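Local coordinates for glucose-6-phosphate dehydrogenase (PDB 5AQ1), which catalyses the NADP-dependent oxidation of glucose 6-phosphate to 6-phosphogluconolactone, the entry step of the pentose phosphate pathway, in Trypanosoma cruzi, at residues L28-V36 and L124-F135. Numbering follows the deposited sequence.
Sequences LRSRALTIV and LNERILRMEEAF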
ATOM      1  N   LEU B  28     -45.168  11.846  -0.759  1.00 81.44           N
ATOM      2  CA  LEU B  28     -45.359  12.718  -1.919  1.00 76.82           C
ATOM      3  C   LEU B  28     -46.761  12.570  -2.541  1.00 77.00           C
ATOM      4  O   LEU B  28     -47.278  13.510  -3.143  1.00 72.08           O
ATOM      5  CB  LEU B  28     -44.293  12.382  -2.968  1.00 73.03           C
ATOM      6  CG  LEU B  28     -44.058  13.343  -4.131  1.00 71.83           C
ATOM      7  CD1 LEU B  28     -43.411  14.629  -3.646  1.00 71.76           C
ATOM      8  CD2 LEU B  28     -43.185  12.673  -5.181  1.00 70.25           C
ATOM      9  N   ARG B  29     -47.357  11.385  -2.400  1.00 78.64           N
ATOM     10  CA  ARG B  29     -48.690  11.094  -2.933  1.00 81.63           C
ATOM     11  C   ARG B  29     -49.824  11.591  -2.022  1.00 77.50           C
ATOM     12  O   ARG B  29     -50.896  11.941  -2.512  1.00 77.64           O
ATOM     13  CB  ARG B  29     -48.840   9.583  -3.180  1.00 90.16           C
ATOM     14  CG  ARG B  29     -50.195   9.156  -3.731  1.00103.35           C
ATOM     15  CD  ARG B  29     -50.245   7.672  -4.069  1.00111.85           C
ATOM     16  NE  ARG B  29     -49.384   7.324  -5.205  1.00117.77           N
ATOM     17  CZ  ARG B  29     -48.195   6.720  -5.129  1.00119.75           C
ATOM     18  NH1 ARG B  29     -47.667   6.364  -3.961  1.00124.81           N
ATOM     19  NH2 ARG B  29     -47.521   6.463  -6.246  1.00118.43           N
ATOM     20  N   SER B  30     -49.585  11.622  -0.709  1.00 71.44           N
ATOM     21  CA  SER B  30     -50.622  11.969   0.281  1.00 67.19           C
ATOM     22  C   SER B  30     -50.904  13.476   0.414  1.00 62.85           C
ATOM     23  O   SER B  30     -51.818  13.874   1.144  1.00 61.96           O
ATOM     24  CB  SER B  30     -50.249  11.399   1.655  1.00 65.97           C
ATOM     25  OG  SER B  30     -48.999  11.910   2.099  1.00 62.85           O
ATOM     26  N   ARG B  31     -50.120  14.297  -0.285  1.00 56.05           N
ATOM     27  CA  ARG B  31     -50.287  15.746  -0.280  1.00 51.77           C
ATOM     28  C   ARG B  31     -50.166  16.284  -1.706  1.00 47.85           C
ATOM     29  O   ARG B  31     -49.456  15.712  -2.534  1.00 48.22           O
ATOM     30  CB  ARG B  31     -49.224  16.368   0.626  1.00 51.86           C
ATOM     31  CG  ARG B  31     -49.091  17.875   0.531  1.00 52.30           C
ATOM     32  CD  ARG B  31     -48.330  18.422   1.729  1.00 52.83           C
ATOM     33  NE  ARG B  31     -49.178  18.532   2.915  1.00 53.49           N
ATOM     34  CZ  ARG B  31     -48.738  18.807   4.140  1.00 52.96           C
ATOM     35  NH1 ARG B  31     -47.442  18.991   4.372  1.00 52.36           N
ATOM     36  NH2 ARG B  31     -49.601  18.892   5.147  1.00 53.12           N
ATOM     37  N   ALA B  32     -50.865  17.381  -1.988  1.00 43.67           N
ATOM     38  CA  ALA B  32     -50.864  17.979  -3.323  1.00 40.98           C
ATOM     39  C   ALA B  32     -49.449  18.328  -3.768  1.00 38.90           C
ATOM     40  O   ALA B  32     -48.610  18.694  -2.946  1.00 38.17           O
ATOM     41  CB  ALA B  32     -51.743  19.221  -3.351  1.00 41.20           C
ATOM     42  N   LEU B  33     -49.197  18.209  -5.070  1.00 37.66           N
ATOM     43  CA  LEU B  33     -47.904  18.552  -5.661  1.00 35.43           C
ATOM     44  C   LEU B  33     -48.107  19.489  -6.844  1.00 34.99           C
ATOM     45  O   LEU B  33     -48.811  19.150  -7.796  1.00 36.29           O
ATOM     46  CB  LEU B  33     -47.171  17.293  -6.130  1.00 34.71           C
ATOM     47  CG  LEU B  33     -45.808  17.504  -6.805  1.00 33.80           C
ATOM     48  CD1 LEU B  33     -44.857  18.300  -5.923  1.00 33.33           C
ATOM     49  CD2 LEU B  33     -45.187  16.169  -7.174  1.00 33.52           C
ATOM     50  N   THR B  34     -47.489  20.663  -6.778  1.00 33.94           N
ATOM     51  CA  THR B  34     -47.533  21.628  -7.865  1.00 33.99           C
ATOM     52  C   THR B  34     -46.108  21.938  -8.325  1.00 33.54           C
ATOM     53  O   THR B  34     -45.274  22.374  -7.532  1.00 32.42           O
ATOM     54  CB  THR B  34     -48.242  22.929  -7.437  1.00 34.59           C
ATOM     55  OG1 THR B  34     -49.510  22.618  -6.847  1.00 35.04           O
ATOM     56  CG2 THR B  34     -48.464  23.843  -8.634  1.00 34.95           C
ATOM     57  N   ILE B  35     -45.843  21.699  -9.610  1.00 33.89           N
ATOM     58  CA  ILE B  35     -44.553  21.996 -10.226  1.00 33.14           C
ATOM     59  C   ILE B  35     -44.714  23.195 -11.159  1.00 33.66           C
ATOM     60  O   ILE B  35     -45.359  23.092 -12.203  1.00 34.59           O
ATOM     61  CB  ILE B  35     -44.017  20.784 -11.015  1.00 32.88           C
ATOM     62  CG1 ILE B  35     -43.849  19.587 -10.076  1.00 32.97           C
ATOM     63  CG2 ILE B  35     -42.694  21.123 -11.698  1.00 32.23           C
ATOM     64  CD1 ILE B  35     -43.512  18.285 -10.771  1.00 33.20           C
ATOM     65  N   VAL B  36     -44.130  24.329 -10.781  1.00 33.67           N
ATOM     66  CA  VAL B  36     -44.246  25.559 -11.562  1.00 34.39           C
ATOM     67  C   VAL B  36     -42.987  25.776 -12.399  1.00 34.54           C
ATOM     68  O   VAL B  36     -41.899  25.980 -11.856  1.00 35.60           O
ATOM     69  CB  VAL B  36     -44.475  26.789 -10.659  1.00 34.36           C
ATOM     70  CG1 VAL B  36     -44.769  28.021 -11.501  1.00 34.98           C
ATOM     71  CG2 VAL B  36     -45.616  26.533  -9.685  1.00 34.47           C
ATOM     72  N   LEU B 124     -50.081  34.166  -9.203  1.00 43.63           N
ATOM     73  CA  LEU B 124     -49.445  32.845  -9.259  1.00 43.45           C
ATOM     74  C   LEU B 124     -49.797  32.011  -8.031  1.00 43.58           C
ATOM     75  O   LEU B 124     -50.188  30.848  -8.151  1.00 43.28           O
ATOM     76  CB  LEU B 124     -47.923  32.987  -9.374  1.00 43.03           C
ATOM     77  CG  LEU B 124     -47.066  31.710  -9.351  1.00 42.58           C
ATOM     78  CD1 LEU B 124     -47.483  30.729 -10.437  1.00 42.55           C
ATOM     79  CD2 LEU B 124     -45.590  32.054  -9.488  1.00 42.00           C
ATOM     80  N   ASN B 125     -49.659  32.618  -6.855  1.00 42.83           N
ATOM     81  CA  ASN B 125     -50.008  31.967  -5.596  1.00 42.77           C
ATOM     82  C   ASN B 125     -51.450  31.458  -5.589  1.00 42.80           C
ATOM     83  O   ASN B 125     -51.723  30.337  -5.160  1.00 41.91           O
ATOM     84  CB  ASN B 125     -49.792  32.939  -4.437  1.00 43.48           C
ATOM     85  CG  ASN B 125     -50.019  32.298  -3.082  1.00 43.09           C
ATOM     86  OD1 ASN B 125     -49.243  31.454  -2.649  1.00 42.61           O
ATOM     87  ND2 ASN B 125     -51.084  32.704  -2.402  1.00 44.21           N
ATOM     88  N   GLU B 126     -52.363  32.296  -6.071  1.00 43.63           N
ATOM     89  CA  GLU B 126     -53.794  31.975  -6.087  1.00 44.79           C
ATOM     90  C   GLU B 126     -54.119  30.835  -7.038  1.00 44.41           C
ATOM     91  O   GLU B 126     -54.985  30.006  -6.751  1.00 43.62           O
ATOM     92  CB  GLU B 126     -54.607  33.209  -6.478  1.00 46.16           C
ATOM     93  CG  GLU B 126     -54.608  34.281  -5.405  1.00 47.47           C
ATOM     94  CD  GLU B 126     -55.075  35.628  -5.911  1.00 49.30           C
ATOM     95  OE1 GLU B 126     -55.823  35.695  -6.913  1.00 48.63           O
ATOM     96  OE2 GLU B 126     -54.672  36.636  -5.295  1.00 50.96           O
ATOM     97  N   ARG B 127     -53.440  30.817  -8.178  1.00 44.54           N
ATOM     98  CA  ARG B 127     -53.600  29.748  -9.146  1.00 45.25           C
ATOM     99  C   ARG B 127     -53.119  28.426  -8.550  1.00 43.65           C
ATOM    100  O   ARG B 127     -53.746  27.382  -8.749  1.00 42.31           O
ATOM    101  CB  ARG B 127     -52.824  30.079 -10.415  1.00 46.70           C
ATOM    102  CG  ARG B 127     -52.959  29.049 -11.521  1.00 48.92           C
ATOM    103  CD  ARG B 127     -54.405  28.857 -11.963  1.00 51.35           C
ATOM    104  NE  ARG B 127     -54.466  28.501 -13.378  1.00 53.84           N
ATOM    105  CZ  ARG B 127     -54.417  29.376 -14.385  1.00 56.14           C
ATOM    106  NH1 ARG B 127     -54.321  30.686 -14.153  1.00 56.93           N
ATOM    107  NH2 ARG B 127     -54.466  28.938 -15.638  1.00 57.03           N
ATOM    108  N   ILE B 128     -52.012  28.484  -7.814  1.00 42.27           N
ATOM    109  CA  ILE B 128     -51.502  27.317  -7.102  1.00 41.76           C
ATOM    110  C   ILE B 128     -52.501  26.887  -6.033  1.00 43.07           C
ATOM    111  O   ILE B 128     -52.799  25.700  -5.909  1.00 44.26           O
ATOM    112  CB  ILE B 128     -50.124  27.585  -6.459  1.00 40.68           C
ATOM    113  CG1 ILE B 128     -49.058  27.775  -7.543  1.00 40.04           C
ATOM    114  CG2 ILE B 128     -49.720  26.432  -5.547  1.00 40.16           C
ATOM    115  CD1 ILE B 128     -47.764  28.378  -7.041  1.00 39.43           C
ATOM    116  N   LEU B 129     -53.019  27.849  -5.270  1.00 43.80           N
ATOM    117  CA  LEU B 129     -54.020  27.558  -4.239  1.00 44.49           C
ATOM    118  C   LEU B 129     -55.233  26.824  -4.809  1.00 45.56           C
ATOM    119  O   LEU B 129     -55.716  25.869  -4.203  1.00 45.46           O
ATOM    120  CB  LEU B 129     -54.489  28.840  -3.541  1.00 45.01           C
ATOM    121  CG  LEU B 129     -53.595  29.469  -2.467  1.00 44.79           C
ATOM    122  CD1 LEU B 129     -54.158  30.825  -2.049  1.00 45.42           C
ATOM    123  CD2 LEU B 129     -53.418  28.559  -1.255  1.00 44.32           C
ATOM    124  N   ARG B 130     -55.726  27.282  -5.958  1.00 46.86           N
ATOM    125  CA  ARG B 130     -56.839  26.616  -6.647  1.00 47.83           C
ATOM    126  C   ARG B 130     -56.545  25.152  -6.938  1.00 46.60           C
ATOM    127  O   ARG B 130     -57.404  24.289  -6.761  1.00 46.46           O
ATOM    128  CB  ARG B 130     -57.176  27.309  -7.975  1.00 50.13           C
ATOM    129  CG  ARG B 130     -58.182  28.425  -7.812  1.00 53.41           C
ATOM    130  CD  ARG B 130     -58.653  28.968  -9.149  1.00 56.35           C
ATOM    131  NE  ARG B 130     -59.361  30.229  -8.959  1.00 60.53           N
ATOM    132  CZ  ARG B 130     -58.783  31.428  -8.901  1.00 63.99           C
ATOM    133  NH1 ARG B 130     -57.462  31.565  -9.028  1.00 62.63           N
ATOM    134  NH2 ARG B 130     -59.540  32.508  -8.712  1.00 65.39           N
ATOM    135  N   MET B 131     -55.334  24.894  -7.417  1.00 45.31           N
ATOM    136  CA  MET B 131     -54.898  23.538  -7.724  1.00 45.47           C
ATOM    137  C   MET B 131     -54.752  22.699  -6.453  1.00 44.13           C
ATOM    138  O   MET B 131     -55.130  21.528  -6.433  1.00 44.77           O
ATOM    139  CB  MET B 131     -53.578  23.564  -8.499  1.00 45.21           C
ATOM    140  CG  MET B 131     -53.693  24.141  -9.904  1.00 46.29           C
ATOM    141  SD  MET B 131     -52.092  24.480 -10.668  1.00 46.36           S
ATOM    142  CE  MET B 131     -52.610  24.877 -12.338  1.00 46.77           C
ATOM    143  N   GLU B 132     -54.221  23.308  -5.397  1.00 42.60           N
ATOM    144  CA  GLU B 132     -54.045  22.624  -4.114  1.00 41.72           C
ATOM    145  C   GLU B 132     -55.372  22.254  -3.450  1.00 43.01           C
ATOM    146  O   GLU B 132     -55.501  21.172  -2.887  1.00 41.73           O
ATOM    147  CB  GLU B 132     -53.212  23.481  -3.168  1.00 40.91           C
ATOM    148  CG  GLU B 132     -51.751  23.585  -3.576  1.00 40.40           C
ATOM    149  CD  GLU B 132     -50.944  24.493  -2.665  1.00 40.08           C
ATOM    150  OE1 GLU B 132     -51.541  25.419  -2.070  1.00 41.74           O
ATOM    151  OE2 GLU B 132     -49.717  24.293  -2.552  1.00 37.48           O
ATOM    152  N   GLU B 133     -56.353  23.149  -3.518  1.00 45.78           N
ATOM    153  CA  GLU B 133     -57.681  22.880  -2.959  1.00 48.38           C
ATOM    154  C   GLU B 133     -58.380  21.728  -3.690  1.00 49.20           C
ATOM    155  O   GLU B 133     -59.142  20.973  -3.083  1.00 49.05           O
ATOM    156  CB  GLU B 133     -58.571  24.135  -3.013  1.00 50.27           C
ATOM    157  CG  GLU B 133     -58.112  25.334  -2.187  1.00 51.47           C
ATOM    158  CD  GLU B 133     -57.646  24.989  -0.783  1.00 51.80           C
ATOM    159  OE1 GLU B 133     -58.293  24.137  -0.136  1.00 53.40           O
ATOM    160  OE2 GLU B 133     -56.630  25.572  -0.328  1.00 51.01           O
ATOM    161  N   ALA B 134     -58.115  21.602  -4.991  1.00 49.87           N
ATOM    162  CA  ALA B 134     -58.733  20.562  -5.819  1.00 50.38           C
ATOM    163  C   ALA B 134     -58.120  19.181  -5.592  1.00 48.03           C
ATOM    164  O   ALA B 134     -58.686  18.179  -6.023  1.00 48.05           O
ATOM    165  CB  ALA B 134     -58.648  20.939  -7.293  1.00 51.48           C
ATOM    166  N   PHE B 135     -56.963  19.130  -4.936  1.00 46.05           N
ATOM    167  CA  PHE B 135     -56.367  17.866  -4.517  1.00 46.07           C
ATOM    168  C   PHE B 135     -57.350  17.119  -3.633  1.00 48.78           C
ATOM    169  O   PHE B 135     -57.920  17.698  -2.710  1.00 51.45           O
ATOM    170  CB  PHE B 135     -55.077  18.130  -3.746  1.00 44.28           C
ATOM    171  CG  PHE B 135     -54.403  16.892  -3.238  1.00 43.04           C
ATOM    172  CD1 PHE B 135     -53.745  16.037  -4.114  1.00 42.49           C
ATOM    173  CD2 PHE B 135     -54.403  16.590  -1.880  1.00 42.37           C
ATOM    174  CE1 PHE B 135     -53.112  14.897  -3.650  1.00 41.60           C
ATOM    175  CE2 PHE B 135     -53.769  15.454  -1.409  1.00 42.12           C
ATOM    176  CZ  PHE B 135     -53.124  14.605  -2.296  1.00 41.60           C
TER
HETATM  177  O   HOH W   1     -48.909  22.233  -4.230  1.00 23.52           O
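Phe135 lays one face of its ring on the backbone that leads into strand 33-36, with Ala32 N 3.4 Å above the ring plane and over its centre, and Arg31 C equally high but displaced toward the rim. The carbonyl oxygen of Arg29 meets the same ring in its plane, 3.5 Å from CZ of Phe135, so the turn of residues 29-32 wraps the aromatic group from a face and an edge. With CG anti to the backbone N (chi1 178°), the ring extends from the end of the helix across to the backbone of residues 29-32, while its CB lies 3.5 Å from Ala32 CB.

Beyond Ala32, every second residue of the strand directs its side chain at the helix. Thr34 carries both characters of the interface. Its methyl CG2 lies 4.1 Å from Ile128 CG1, whereas its hydroxyl, placed beside the backbone N, is linked to Glu132 by one water. That water donates to Thr34 OG1 at 2.7 Å and to Glu132 OE2 at 2.8 Å, bridging two buried side chains. The same carboxylate oxygen forms a salt bridge with Arg144, which probably stabilises its negative charge. Farther along, Val36 spreads its two methyls over different partners: CG2 approaches Ile128 CD1, the two side chains crossing nearly at right angles, and CG1 meets Leu124 CD1.

Strand 33-36 and helix 124-134 run roughly antiparallel, at 151°, their axes approaching to 8.9 Å. Helix 118-134 belongs to the crossover from the third strand, 108-112, to the fourth, 143-148, past the first, as in a Rossmann fold. Strand 33-38 lies between 67-72 and 143-148; Leu124 also touches Leu69 and Met111 of strands 67-72 and 108-112, while Ile128 packs against Arg144 of strand 143-148.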